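Long form salivary protein D7L (Phlebotomus duboscqi, PDB 6MT7) binds and sequesters cysteinyl leukotrienes and a stable thromboxane A2 analogue, so countering the host's response and platelet aggregation while the female sand fly feeds on blood. Local coordinates at residues S141-C144 and N148-K151; C156-S161 and T208-V213; Y164-D169 and E173-R178; D187-S192 and E214-Q219. All blocks are in the same frame, centred on the assembly; numbering follows the deposited sequence.

Contact 1: residues S141-C144 and N148-K151; sequences SDFC and NREK
The guanidinium of Arg149 lies flat over one face of the Phe143 ring, the two planes only 12° apart and their centres separated by 3.8 Å. Its CZ sits 3.3 Å from CZ of Phe143, over the face of the ring, while NH1 stands above the rim near CE1, which gives a cation-pi contact. NH1 also donates to the backbone O of Phe143 at 3.1 Å, an N-H...O angle of 150°, and that oxygen lies somewhat out of the guanidinium plane. One residue therefore holds the arginine head twice, by its ring and by its carbonyl, and the hydrogen bond limits how the head can turn on the ring. The arginine reaches this place because its chain runs extended from CG to NE, with CD passing over CE2 of the ring. The stack joins the short helix 140-144 to the 3-10 turn that follows it, a local return of the chain next to the Cys144-Cys160 disulfide. Next along the turn, Glu150 bends at chi2 (-76°) and lays CG 3.3 Å from the O of Cys144 and CD 3.7 Å from its CB; its carboxylate is bound by Ser161 OG on helix 159-164. Around Cys144 O and Glu150 N the contact is looser and wetter: a water donates to Cys144 O at 2.9 Å and accepts from Glu150 N at 3.1 Å, bridging backbones that do not bond directly here. Farther out, exposed Lys151 folds back within its own turn, NZ donating to OD1 of Asn148.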
loop_
_atom_site.group_PDB
_atom_site.type_symbol
_atom_site.label_atom_id
_atom_site.label_comp_id
_atom_site.label_asym_id
_atom_site.label_seq_id
_atom_site.Cartn_x
_atom_site.Cartn_y
_atom_site.Cartn_z
ATOM N N SER A 141 7.760 12.626 -8.908
ATOM C CA SER A 141 8.275 13.993 -8.990
ATOM C C SER A 141 7.599 14.760 -10.118
ATOM O O SER A 141 7.188 15.911 -9.937
ATOM C CB SER A 141 9.795 14.008 -9.194
ATOM O OG SER A 141 10.209 13.194 -10.277
ATOM N N ASP A 142 7.450 14.129 -11.283
ATOM C CA ASP A 142 6.861 14.828 -12.421
ATOM C C ASP A 142 5.387 15.133 -12.185
ATOM O O ASP A 142 4.906 16.215 -12.551
ATOM C CB ASP A 142 7.066 14.004 -13.693
ATOM C CG ASP A 142 8.524 13.953 -14.112
ATOM O OD1 ASP A 142 9.207 14.993 -13.981
ATOM O OD2 ASP A 142 8.996 12.883 -14.557
ATOM N N PHE A 143 4.658 14.213 -11.547
ATOM C CA PHE A 143 3.243 14.450 -11.282
ATOM C C PHE A 143 3.059 15.507 -10.203
ATOM O O PHE A 143 2.214 16.404 -10.328
ATOM C CB PHE A 143 2.553 13.150 -10.862
ATOM C CG PHE A 143 1.092 13.323 -10.534
ATOM C CD1 PHE A 143 0.146 13.404 -11.552
ATOM C CD2 PHE A 143 0.666 13.424 -9.221
ATOM C CE1 PHE A 143 -1.200 13.574 -11.265
ATOM C CE2 PHE A 143 -0.681 13.595 -8.920
ATOM C CZ PHE A 143 -1.617 13.668 -9.948
ATOM N N CYS A 144 3.812 15.382 -9.106
ATOM C CA CYS A 144 3.647 16.293 -7.988
ATOM C C CYS A 144 4.216 17.679 -8.279
ATOM O O CYS A 144 3.784 18.651 -7.654
ATOM C CB CYS A 144 4.295 15.687 -6.745
ATOM S SG CYS A 144 3.373 14.259 -6.146
ATOM N N ASN A 148 1.017 22.816 -9.004
ATOM C CA ASN A 148 1.366 23.325 -7.674
ATOM C C ASN A 148 0.974 22.346 -6.577
ATOM O O ASN A 148 0.628 22.751 -5.466
ATOM C CB ASN A 148 0.727 24.689 -7.417
ATOM C CG ASN A 148 1.261 25.750 -8.347
ATOM O OD1 ASN A 148 2.446 26.069 -8.312
ATOM N ND2 ASN A 148 0.394 26.289 -9.201
ATOM N N ARG A 149 1.020 21.045 -6.887
ATOM C CA ARG A 149 0.525 20.059 -5.928
ATOM C C ARG A 149 1.376 20.009 -4.665
ATOM O O ARG A 149 0.852 19.707 -3.588
ATOM C CB ARG A 149 0.453 18.674 -6.577
ATOM C CG ARG A 149 -0.680 18.527 -7.597
ATOM C CD ARG A 149 -0.603 17.218 -8.375
ATOM N NE ARG A 149 -1.800 17.031 -9.190
ATOM C CZ ARG A 149 -1.805 16.927 -10.514
ATOM N NH1 ARG A 149 -0.667 16.963 -11.196
ATOM N NH2 ARG A 149 -2.956 16.771 -11.155
ATOM N N GLU A 150 2.676 20.301 -4.765
ATOM C CA GLU A 150 3.543 20.170 -3.598
ATOM C C GLU A 150 3.217 21.188 -2.515
ATOM O O GLU A 150 3.570 20.965 -1.352
ATOM C CB GLU A 150 5.015 20.291 -3.990
ATOM C CG GLU A 150 5.554 19.179 -4.896
ATOM C CD GLU A 150 5.814 17.868 -4.160
ATOM O OE1 GLU A 150 5.012 17.492 -3.282
ATOM O OE2 GLU A 150 6.824 17.215 -4.476
ATOM N N LYS A 151 2.554 22.292 -2.869
ATOM C CA LYS A 151 2.102 23.267 -1.883
ATOM C C LYS A 151 1.041 22.705 -0.946
ATOM O O LYS A 151 0.884 23.215 0.169
ATOM C CB LYS A 151 1.540 24.506 -2.585
ATOM C CG LYS A 151 2.405 25.056 -3.704
ATOM C CD LYS A 151 2.340 26.582 -3.734
ATOM C CE LYS A 151 3.475 27.180 -4.548
ATOM N NZ LYS A 151 3.835 26.311 -5.701
HETATM O O HOH W 1 4.249 21.493 -7.152
#

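Contact 2: residues C156-S161 and T208-V213; sequences CQHACS and TMYNCV
His158 and Tyr210 stack ring on ring, offset and almost parallel: the planes differ by 4° and the centroids are 3.6 Å apart. The imidazole ND1 lies over the middle of the phenol ring, and CD1 of Tyr210 over the middle of the imidazole. CE1 of His158 approaches CE1 of Tyr210 to 3.3 Å. CB of His158 rests over the same tyrosine face, a CH-pi contact 3.9 Å from the centroid. CB of Gln157 lies over the opposite face of the imidazole, toward the rim. A chi1 of -176° swings the phenol ring away from the backbone N of Tyr210 and presents its face to the imidazole. Beyond the stack, NE2 of His158 comes to 3.4 Å from OD1 of Asn211, whose amide is turned nearly at right angles to the imidazole, and CB of Ser161 meets CE2 of Tyr210 at 4.1 Å. The pair joins the lead-in to helix 159-164 with helix 203-216, in a disulfide-cross-linked helical bundle as in the odorant-binding protein family. Further out, Asp207 accepts from the backbone N of both Gln157 and His158, which fixes the segment carrying the imidazole, and the Cys156-Cys203 disulfide ties the same two parts.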
loop_
_atom_site.group_PDB
_atom_site.type_symbol
_atom_site.label_atom_id
_atom_site.label_comp_id
_atom_site.label_asym_id
_atom_site.label_seq_id
_atom_site.Cartn_x
_atom_site.Cartn_y
_atom_site.Cartn_z
ATOM N N CYS A 156 3.394 24.427 1.567
ATOM C CA CYS A 156 4.281 23.295 1.772
ATOM C C CYS A 156 5.197 23.086 0.573
ATOM O O CYS A 156 5.069 23.729 -0.473
ATOM C CB CYS A 156 3.473 22.039 2.069
ATOM S SG CYS A 156 2.859 22.050 3.759
ATOM N N GLN A 157 6.144 22.163 0.741
ATOM C CA GLN A 157 7.119 21.877 -0.295
ATOM C C GLN A 157 7.076 20.449 -0.808
ATOM O O GLN A 157 7.590 20.194 -1.902
ATOM C CB GLN A 157 8.535 22.176 0.210
ATOM C CG GLN A 157 8.864 23.660 0.243
ATOM C CD GLN A 157 9.756 24.027 1.410
ATOM O OE1 GLN A 157 9.323 24.695 2.348
ATOM N NE2 GLN A 157 11.013 23.594 1.356
ATOM N N HIS A 158 6.479 19.518 -0.060
ATOM C CA HIS A 158 6.517 18.097 -0.400
ATOM C C HIS A 158 5.195 17.410 -0.092
ATOM O O HIS A 158 5.171 16.209 0.214
ATOM C CB HIS A 158 7.640 17.379 0.358
ATOM C CG HIS A 158 8.949 18.105 0.336
ATOM N ND1 HIS A 158 9.730 18.197 -0.796
ATOM C CD2 HIS A 158 9.615 18.771 1.309
ATOM C CE1 HIS A 158 10.819 18.892 -0.521
ATOM N NE2 HIS A 158 10.776 19.248 0.752
ATOM N N ALA A 159 4.089 18.148 -0.162
ATOM C CA ALA A 159 2.809 17.609 0.289
ATOM C C ALA A 159 2.352 16.448 -0.584
ATOM O O ALA A 159 1.852 15.435 -0.077
ATOM C CB ALA A 159 1.754 18.709 0.299
ATOM N N CYS A 160 2.501 16.588 -1.896
ATOM C CA CYS A 160 2.087 15.550 -2.826
ATOM C C CYS A 160 3.076 14.390 -2.807
ATOM O O CYS A 160 2.674 13.224 -2.721
ATOM C CB CYS A 160 1.958 16.167 -4.228
ATOM S SG CYS A 160 1.581 15.050 -5.601
ATOM N N SER A 161 4.376 14.702 -2.862
ATOM C CA SER A 161 5.399 13.661 -2.915
ATOM C C SER A 161 5.338 12.765 -1.688
ATOM O O SER A 161 5.473 11.538 -1.794
ATOM C CB SER A 161 6.786 14.293 -3.029
ATOM O OG SER A 161 7.040 14.725 -4.351
ATOM N N THR A 208 7.628 17.418 7.097
ATOM C CA THR A 208 8.532 16.957 8.143
ATOM C C THR A 208 8.969 15.519 7.893
ATOM O O THR A 208 10.155 15.196 8.032
ATOM C CB THR A 208 7.875 17.113 9.515
ATOM O OG1 THR A 208 7.432 18.465 9.668
ATOM C CG2 THR A 208 8.868 16.801 10.630
HETATM N N MSE A 209 8.043 14.653 7.482
HETATM C CA MSE A 209 8.419 13.289 7.117
HETATM C C MSE A 209 9.410 13.248 5.966
HETATM O O MSE A 209 10.418 12.539 6.020
HETATM C CB MSE A 209 7.176 12.447 6.768
HETATM C CG MSE A 209 6.251 12.236 7.964
HETATM SE SE MSE A 209 7.022 10.915 9.200
HETATM C CE MSE A 209 7.289 9.496 7.934
ATOM N N TYR A 210 9.108 14.015 4.920
ATOM C CA TYR A 210 9.985 14.065 3.755
ATOM C C TYR A 210 11.394 14.493 4.148
ATOM O O TYR A 210 12.377 13.815 3.826
ATOM C CB TYR A 210 9.386 15.018 2.713
ATOM C CG TYR A 210 10.136 15.095 1.398
ATOM C CD1 TYR A 210 11.306 15.841 1.281
ATOM C CD2 TYR A 210 9.663 14.435 0.267
ATOM C CE1 TYR A 210 11.999 15.906 0.078
ATOM C CE2 TYR A 210 10.344 14.507 -0.938
ATOM C CZ TYR A 210 11.507 15.242 -1.025
ATOM O OH TYR A 210 12.176 15.309 -2.225
ATOM N N ASN A 211 11.510 15.629 4.844
ATOM C CA ASN A 211 12.825 16.159 5.185
ATOM C C ASN A 211 13.563 15.242 6.147
ATOM O O ASN A 211 14.795 15.139 6.081
ATOM C CB ASN A 211 12.684 17.556 5.781
ATOM C CG ASN A 211 12.188 18.568 4.767
ATOM O OD1 ASN A 211 12.459 18.440 3.577
ATOM N ND2 ASN A 211 11.454 19.568 5.230
ATOM N N CYS A 212 12.830 14.567 7.035
ATOM C CA CYS A 212 13.467 13.675 8.000
ATOM C C CYS A 212 14.024 12.432 7.323
ATOM O O CYS A 212 15.150 12.008 7.621
ATOM C CB CYS A 212 12.475 13.288 9.098
ATOM S SG CYS A 212 13.147 12.165 10.348
ATOM N N VAL A 213 13.256 11.830 6.410
ATOM C CA VAL A 213 13.750 10.659 5.693
ATOM C C VAL A 213 14.963 11.040 4.852
ATOM O O VAL A 213 15.972 10.329 4.830
ATOM C CB VAL A 213 12.629 10.037 4.834
ATOM C CG1 VAL A 213 13.201 8.990 3.874
ATOM C CG2 VAL A 213 11.549 9.399 5.721
#

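Contact 3: residues Y164-D169 and E173-R178; sequences YYRLVD and EPIHFR
Backbone hydrogen bonds set the pairing between Val168 and Pro174, whose CA atoms are 4.1 Å apart. Ile175 N donates to Leu167 O at 3.0 Å, and Asp169 N donates to Glu173 O at 2.9 Å. Leu167 O and Glu173 O each also receive a CA-H contact, from Pro174 CA and Val168 CA respectively.

Side-chain polar bonds flank this bridge. Arg178 approaches side-on and gives both NE and NH2 to the single O of Tyr165, at 3.1 and 3.0 Å; the oxygen lies in the guanidinium plane, which fixes the rotation of the head. A bend at chi2 (73°) brings CD to 3.5 Å from Arg166 O on the way. At the other end, Asp169 OD1 accepts from Glu173 N at 3.1 Å, met from above the carboxylate plane. A water donates to both Asp169 OD2 and Pro174 O. The carboxylates of Asp169 and Glu173 come near each other, and both bind Met1 N, whose charge would be expected to offset theirs.

Van der Waals contact centres on Ile175, whose CD1 lies alongside CG of Arg166 at 3.8 Å and also touches the carbonyl oxygens of Arg166 and Val168. The guanidinium of Arg166 leads elsewhere, to a salt bridge with Asp9 and a cation-pi contact with Trp13, while Leu167 and Arg178 pack on Phe190.

Together these bonds make a short loop closed by a single antiparallel bridge, with Val168 and Pro174 as a non-hydrogen-bonded pair, entered through a Schellman motif at Arg166 that ends helix 159-164 and followed by a type I turn over Ile175-Arg178.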
loop_
_atom_site.group_PDB
_atom_site.type_symbol
_atom_site.label_atom_id
_atom_site.label_comp_id
_atom_site.label_asym_id
_atom_site.label_seq_id
_atom_site.Cartn_x
_atom_site.Cartn_y
_atom_site.Cartn_z
ATOM N N TYR A 164 2.589 10.178 -2.161
ATOM C CA TYR A 164 2.817 9.091 -3.108
ATOM C C TYR A 164 3.982 8.198 -2.697
ATOM O O TYR A 164 4.013 7.018 -3.069
ATOM C CB TYR A 164 3.011 9.655 -4.518
ATOM C CG TYR A 164 1.672 9.971 -5.132
ATOM C CD1 TYR A 164 0.851 8.958 -5.612
ATOM C CD2 TYR A 164 1.197 11.269 -5.166
ATOM C CE1 TYR A 164 -0.395 9.237 -6.156
ATOM C CE2 TYR A 164 -0.050 11.557 -5.697
ATOM C CZ TYR A 164 -0.841 10.538 -6.188
ATOM O OH TYR A 164 -2.081 10.828 -6.718
ATOM N N TYR A 165 4.937 8.723 -1.928
ATOM C CA TYR A 165 5.933 7.863 -1.294
ATOM C C TYR A 165 5.360 7.080 -0.119
ATOM O O TYR A 165 6.064 6.233 0.436
ATOM C CB TYR A 165 7.114 8.682 -0.788
ATOM C CG TYR A 165 7.921 9.377 -1.853
ATOM C CD1 TYR A 165 8.131 8.799 -3.099
ATOM C CD2 TYR A 165 8.496 10.614 -1.594
ATOM C CE1 TYR A 165 8.898 9.458 -4.076
ATOM C CE2 TYR A 165 9.251 11.277 -2.553
ATOM C CZ TYR A 165 9.448 10.700 -3.784
ATOM O OH TYR A 165 10.206 11.381 -4.720
ATOM N N ARG A 166 4.106 7.345 0.259
ATOM C CA ARG A 166 3.455 6.715 1.407
ATOM C C ARG A 166 4.244 6.950 2.691
ATOM O O ARG A 166 4.380 6.064 3.542
ATOM C CB ARG A 166 3.190 5.225 1.173
ATOM C CG ARG A 166 1.813 4.958 0.539
ATOM C CD ARG A 166 1.786 5.425 -0.922
ATOM N NE ARG A 166 0.499 5.169 -1.574
ATOM C CZ ARG A 166 0.267 5.371 -2.872
ATOM N NH1 ARG A 166 1.226 5.839 -3.667
ATOM N NH2 ARG A 166 -0.923 5.091 -3.390
ATOM N N LEU A 167 4.752 8.174 2.843
ATOM C CA LEU A 167 5.192 8.624 4.156
ATOM C C LEU A 167 4.004 9.056 5.006
ATOM O O LEU A 167 4.031 8.896 6.232
ATOM C CB LEU A 167 6.189 9.775 4.018
ATOM C CG LEU A 167 7.377 9.475 3.096
ATOM C CD1 LEU A 167 8.308 10.679 2.988
ATOM C CD2 LEU A 167 8.123 8.250 3.583
ATOM N N VAL A 168 2.967 9.605 4.367
ATOM C CA VAL A 168 1.727 10.025 5.008
ATOM C C VAL A 168 0.567 9.526 4.157
ATOM O O VAL A 168 0.721 9.244 2.967
ATOM C CB VAL A 168 1.618 11.563 5.187
ATOM C CG1 VAL A 168 2.718 12.093 6.117
ATOM C CG2 VAL A 168 1.633 12.296 3.823
ATOM N N ASP A 169 -0.613 9.441 4.776
ATOM C CA ASP A 169 -1.825 9.063 4.057
ATOM C C ASP A 169 -2.578 10.324 3.617
ATOM O O ASP A 169 -2.050 11.438 3.670
ATOM C CB ASP A 169 -2.683 8.118 4.910
ATOM C CG ASP A 169 -3.180 8.751 6.209
ATOM O OD1 ASP A 169 -3.199 9.996 6.341
ATOM O OD2 ASP A 169 -3.548 7.982 7.123
ATOM N N GLU A 173 -1.434 11.939 7.928
ATOM C CA GLU A 173 -0.967 11.211 9.093
ATOM C C GLU A 173 0.112 10.220 8.675
ATOM O O GLU A 173 -0.042 9.561 7.643
ATOM C CB GLU A 173 -2.115 10.457 9.773
ATOM C CG GLU A 173 -1.704 9.728 11.043
ATOM C CD GLU A 173 -2.845 8.950 11.668
ATOM O OE1 GLU A 173 -4.016 9.249 11.334
ATOM O OE2 GLU A 173 -2.570 8.056 12.502
ATOM N N PRO A 174 1.216 10.107 9.422
ATOM C CA PRO A 174 2.285 9.188 9.003
ATOM C C PRO A 174 1.773 7.766 8.872
ATOM O O PRO A 174 0.884 7.325 9.605
ATOM C CB PRO A 174 3.323 9.301 10.127
ATOM C CG PRO A 174 3.065 10.637 10.747
ATOM C CD PRO A 174 1.584 10.871 10.629
ATOM N N ILE A 175 2.343 7.039 7.917
ATOM C CA ILE A 175 2.041 5.625 7.758
ATOM C C ILE A 175 3.069 4.859 8.591
ATOM O O ILE A 175 4.238 4.741 8.217
ATOM C CB ILE A 175 2.034 5.223 6.284
ATOM C CG1 ILE A 175 0.854 5.941 5.599
ATOM C CG2 ILE A 175 1.931 3.714 6.147
ATOM C CD1 ILE A 175 0.765 5.736 4.091
ATOM N N HIS A 176 2.626 4.357 9.751
ATOM C CA HIS A 176 3.552 3.909 10.789
ATOM C C HIS A 176 4.327 2.659 10.386
ATOM O O HIS A 176 5.457 2.464 10.849
ATOM C CB HIS A 176 2.796 3.622 12.091
ATOM C CG HIS A 176 2.404 4.847 12.859
ATOM N ND1 HIS A 176 1.595 5.833 12.332
ATOM C CD2 HIS A 176 2.686 5.231 14.128
ATOM C CE1 HIS A 176 1.411 6.779 13.237
ATOM N NE2 HIS A 176 2.059 6.437 14.336
ATOM N N PHE A 177 3.740 1.798 9.560
ATOM C CA PHE A 177 4.338 0.502 9.263
ATOM C C PHE A 177 5.250 0.518 8.044
ATOM O O PHE A 177 5.764 -0.545 7.670
ATOM C CB PHE A 177 3.241 -0.556 9.056
ATOM C CG PHE A 177 2.331 -0.264 7.898
ATOM C CD1 PHE A 177 2.701 -0.577 6.601
ATOM C CD2 PHE A 177 1.093 0.317 8.111
ATOM C CE1 PHE A 177 1.863 -0.299 5.537
ATOM C CE2 PHE A 177 0.256 0.586 7.053
ATOM C CZ PHE A 177 0.639 0.279 5.770
ATOM N N ARG A 178 5.437 1.671 7.402
ATOM C CA ARG A 178 6.263 1.759 6.198
ATOM C C ARG A 178 7.667 1.213 6.449
ATOM O O ARG A 178 8.302 1.516 7.463
ATOM C CB ARG A 178 6.317 3.213 5.717
ATOM C CG ARG A 178 6.938 3.425 4.342
ATOM C CD ARG A 178 6.009 2.943 3.233
ATOM N NE ARG A 178 6.351 3.564 1.959
ATOM C CZ ARG A 178 6.926 2.916 0.950
ATOM N NH1 ARG A 178 7.200 1.627 1.062
ATOM N NH2 ARG A 178 7.215 3.553 -0.183
HETATM O O HOH W 2 -1.822 6.526 8.549
#

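Contact 4: residues D187-S192 and E214-Q219; sequences DEQFAS and EKHNSQ
The two helical backbones come nearest at Gln189 and His216, whose CA atoms are 7.2 Å apart, a gap bridged by side chains. The aliphatic part of Gln189 covers one face of the His216 imidazole: CB stands 3.8 Å from the ring centroid and only 3° off the normal, a nearly vertical CH-pi contact. CG continues across the same face and comes 3.7 Å from ND1. The amide plane beyond it is within 15° of the ring plane. His216 CG is anti to its own carbonyl carbon (chi1 -73°), which carries the imidazole out to this chain. The contact joins the first turns of helix 187-196 to the last turn of helix 203-216, two helices also linked by the Cys193-Cys212 disulfide. The polar part is slighter. NE2 of His216 makes a weak, long hydrogen bond to Ser192 OG at 3.5 Å, and a water that donates to the same OG lies 3.1 Å from NE2. Ser192 OG in turn donates to Gln189 O within its own helix at 2.6 Å, which positions the hydroxyl. Just past His216 the chain leaves the helix at Asn217, whose OD1 accepts from Gln219 N as a capping bond for helix 220-227.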
loop_
_atom_site.group_PDB
_atom_site.type_symbol
_atom_site.label_atom_id
_atom_site.label_comp_id
_atom_site.label_asym_id
_atom_site.label_seq_id
_atom_site.Cartn_x
_atom_site.Cartn_y
_atom_site.Cartn_z
ATOM N N ASP A 187 14.222 0.815 10.913
ATOM C CA ASP A 187 12.959 0.971 11.627
ATOM C C ASP A 187 13.056 2.063 12.688
ATOM O O ASP A 187 12.114 2.838 12.875
ATOM C CB ASP A 187 12.556 -0.354 12.270
ATOM C CG ASP A 187 12.123 -1.402 11.255
ATOM O OD1 ASP A 187 11.897 -1.066 10.072
ATOM O OD2 ASP A 187 11.985 -2.571 11.668
ATOM N N GLU A 188 14.185 2.127 13.406
ATOM C CA GLU A 188 14.373 3.179 14.403
ATOM C C GLU A 188 14.396 4.558 13.761
ATOM O O GLU A 188 13.819 5.512 14.297
ATOM C CB GLU A 188 15.664 2.946 15.181
ATOM C CG GLU A 188 15.553 1.839 16.207
ATOM C CD GLU A 188 14.603 2.205 17.324
ATOM O OE1 GLU A 188 13.617 1.453 17.507
ATOM O OE2 GLU A 188 14.840 3.226 18.018
ATOM N N GLN A 189 15.079 4.690 12.622
ATOM C CA GLN A 189 15.118 5.985 11.952
ATOM C C GLN A 189 13.728 6.392 11.494
ATOM O O GLN A 189 13.287 7.523 11.731
ATOM C CB GLN A 189 16.098 5.940 10.777
ATOM C CG GLN A 189 17.555 5.925 11.249
ATOM C CD GLN A 189 18.488 5.249 10.270
ATOM O OE1 GLN A 189 18.175 5.118 9.094
ATOM N NE2 GLN A 189 19.641 4.800 10.760
ATOM N N PHE A 190 13.003 5.469 10.867
ATOM C CA PHE A 190 11.666 5.819 10.407
ATOM C C PHE A 190 10.766 6.192 11.577
ATOM O O PHE A 190 10.023 7.180 11.505
ATOM C CB PHE A 190 11.050 4.677 9.607
ATOM C CG PHE A 190 9.804 5.077 8.887
ATOM C CD1 PHE A 190 9.880 5.727 7.660
ATOM C CD2 PHE A 190 8.556 4.828 9.439
ATOM C CE1 PHE A 190 8.709 6.118 6.989
ATOM C CE2 PHE A 190 7.398 5.216 8.775
ATOM C CZ PHE A 190 7.478 5.866 7.557
ATOM N N ALA A 191 10.823 5.407 12.663
ATOM C CA ALA A 191 10.041 5.726 13.856
ATOM C C ALA A 191 10.363 7.117 14.378
ATOM O O ALA A 191 9.466 7.839 14.833
ATOM C CB ALA A 191 10.295 4.692 14.960
ATOM N N SER A 192 11.643 7.506 14.353
ATOM C CA SER A 192 11.994 8.843 14.822
ATOM C C SER A 192 11.369 9.923 13.944
ATOM O O SER A 192 10.978 10.979 14.454
ATOM C CB SER A 192 13.520 9.011 14.898
ATOM O OG SER A 192 14.100 9.140 13.608
ATOM N N GLU A 214 14.888 12.183 4.166
ATOM C CA GLU A 214 15.996 12.604 3.316
ATOM C C GLU A 214 17.253 12.869 4.130
ATOM O O GLU A 214 18.365 12.605 3.660
ATOM C CB GLU A 214 15.600 13.848 2.528
ATOM C CG GLU A 214 16.593 14.221 1.441
ATOM C CD GLU A 214 16.073 15.325 0.541
ATOM O OE1 GLU A 214 15.541 16.327 1.070
ATOM O OE2 GLU A 214 16.188 15.183 -0.693
ATOM N N LYS A 215 17.095 13.383 5.350
ATOM C CA LYS A 215 18.253 13.612 6.207
ATOM C C LYS A 215 18.935 12.300 6.581
ATOM O O LYS A 215 20.168 12.235 6.659
ATOM C CB LYS A 215 17.832 14.385 7.456
ATOM C CG LYS A 215 18.994 14.788 8.351
ATOM C CD LYS A 215 19.055 16.296 8.537
ATOM C CE LYS A 215 20.233 16.705 9.417
ATOM N NZ LYS A 215 21.367 17.251 8.619
ATOM N N HIS A 216 18.154 11.239 6.804
ATOM C CA HIS A 216 18.748 9.956 7.160
ATOM C C HIS A 216 19.479 9.337 5.977
ATOM O O HIS A 216 20.584 8.800 6.137
ATOM C CB HIS A 216 17.678 9.003 7.693
ATOM C CG HIS A 216 17.200 9.345 9.067
ATOM N ND1 HIS A 216 18.046 9.396 10.155
ATOM C CD2 HIS A 216 15.969 9.659 9.532
ATOM C CE1 HIS A 216 17.355 9.727 11.232
ATOM N NE2 HIS A 216 16.092 9.890 10.881
ATOM N N ASN A 217 18.888 9.398 4.784
ATOM C CA ASN A 217 19.544 8.879 3.587
ATOM C C ASN A 217 19.088 9.699 2.390
ATOM O O ASN A 217 17.903 9.681 2.035
ATOM C CB ASN A 217 19.239 7.394 3.382
ATOM C CG ASN A 217 20.081 6.775 2.276
ATOM O OD1 ASN A 217 19.949 7.133 1.110
ATOM N ND2 ASN A 217 20.955 5.842 2.642
ATOM N N SER A 218 20.028 10.414 1.768
ATOM C CA SER A 218 19.671 11.354 0.713
ATOM C C SER A 218 19.205 10.674 -0.567
ATOM O O SER A 218 18.611 11.346 -1.418
ATOM C CB SER A 218 20.855 12.277 0.400
ATOM O OG SER A 218 21.989 11.532 -0.005
ATOM N N GLN A 219 19.443 9.372 -0.731
ATOM C CA GLN A 219 19.042 8.688 -1.951
ATOM C C GLN A 219 17.747 7.900 -1.809
ATOM O O GLN A 219 17.182 7.493 -2.828
ATOM C CB GLN A 219 20.158 7.752 -2.429
ATOM C CG GLN A 219 21.499 8.445 -2.656
ATOM C CD GLN A 219 21.366 9.833 -3.268
ATOM O OE1 GLN A 219 21.881 10.816 -2.730
ATOM N NE2 GLN A 219 20.699 9.911 -4.413
HETATM O O HOH W 3 15.294 11.760 13.164
#

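Overall arrangement
From the N-terminal side, contact 1 comes first, closing a three-residue loop between helix 140-144 and the turn after it. Contact 2 opens next, joining the start of helix 159-164 to helix 203-216 across 46 residues; the Cys144-Cys160 disulfide and Glu150 with Ser161 couple it to contact 1. Contact 3 is nested inside that long loop, pinching residues 164-178, and its Leu167 and Tyr165 pack against Met209 and Tyr210. Contact 4 closes a 21-residue loop between helix 187-196 and the end of helix 203-216; it crosses contact 2, because their segments alternate along the chain, and both use helix 203-216. Phe190 meets Ile175 and Arg178 of contact 3 and Met209 of contact 2.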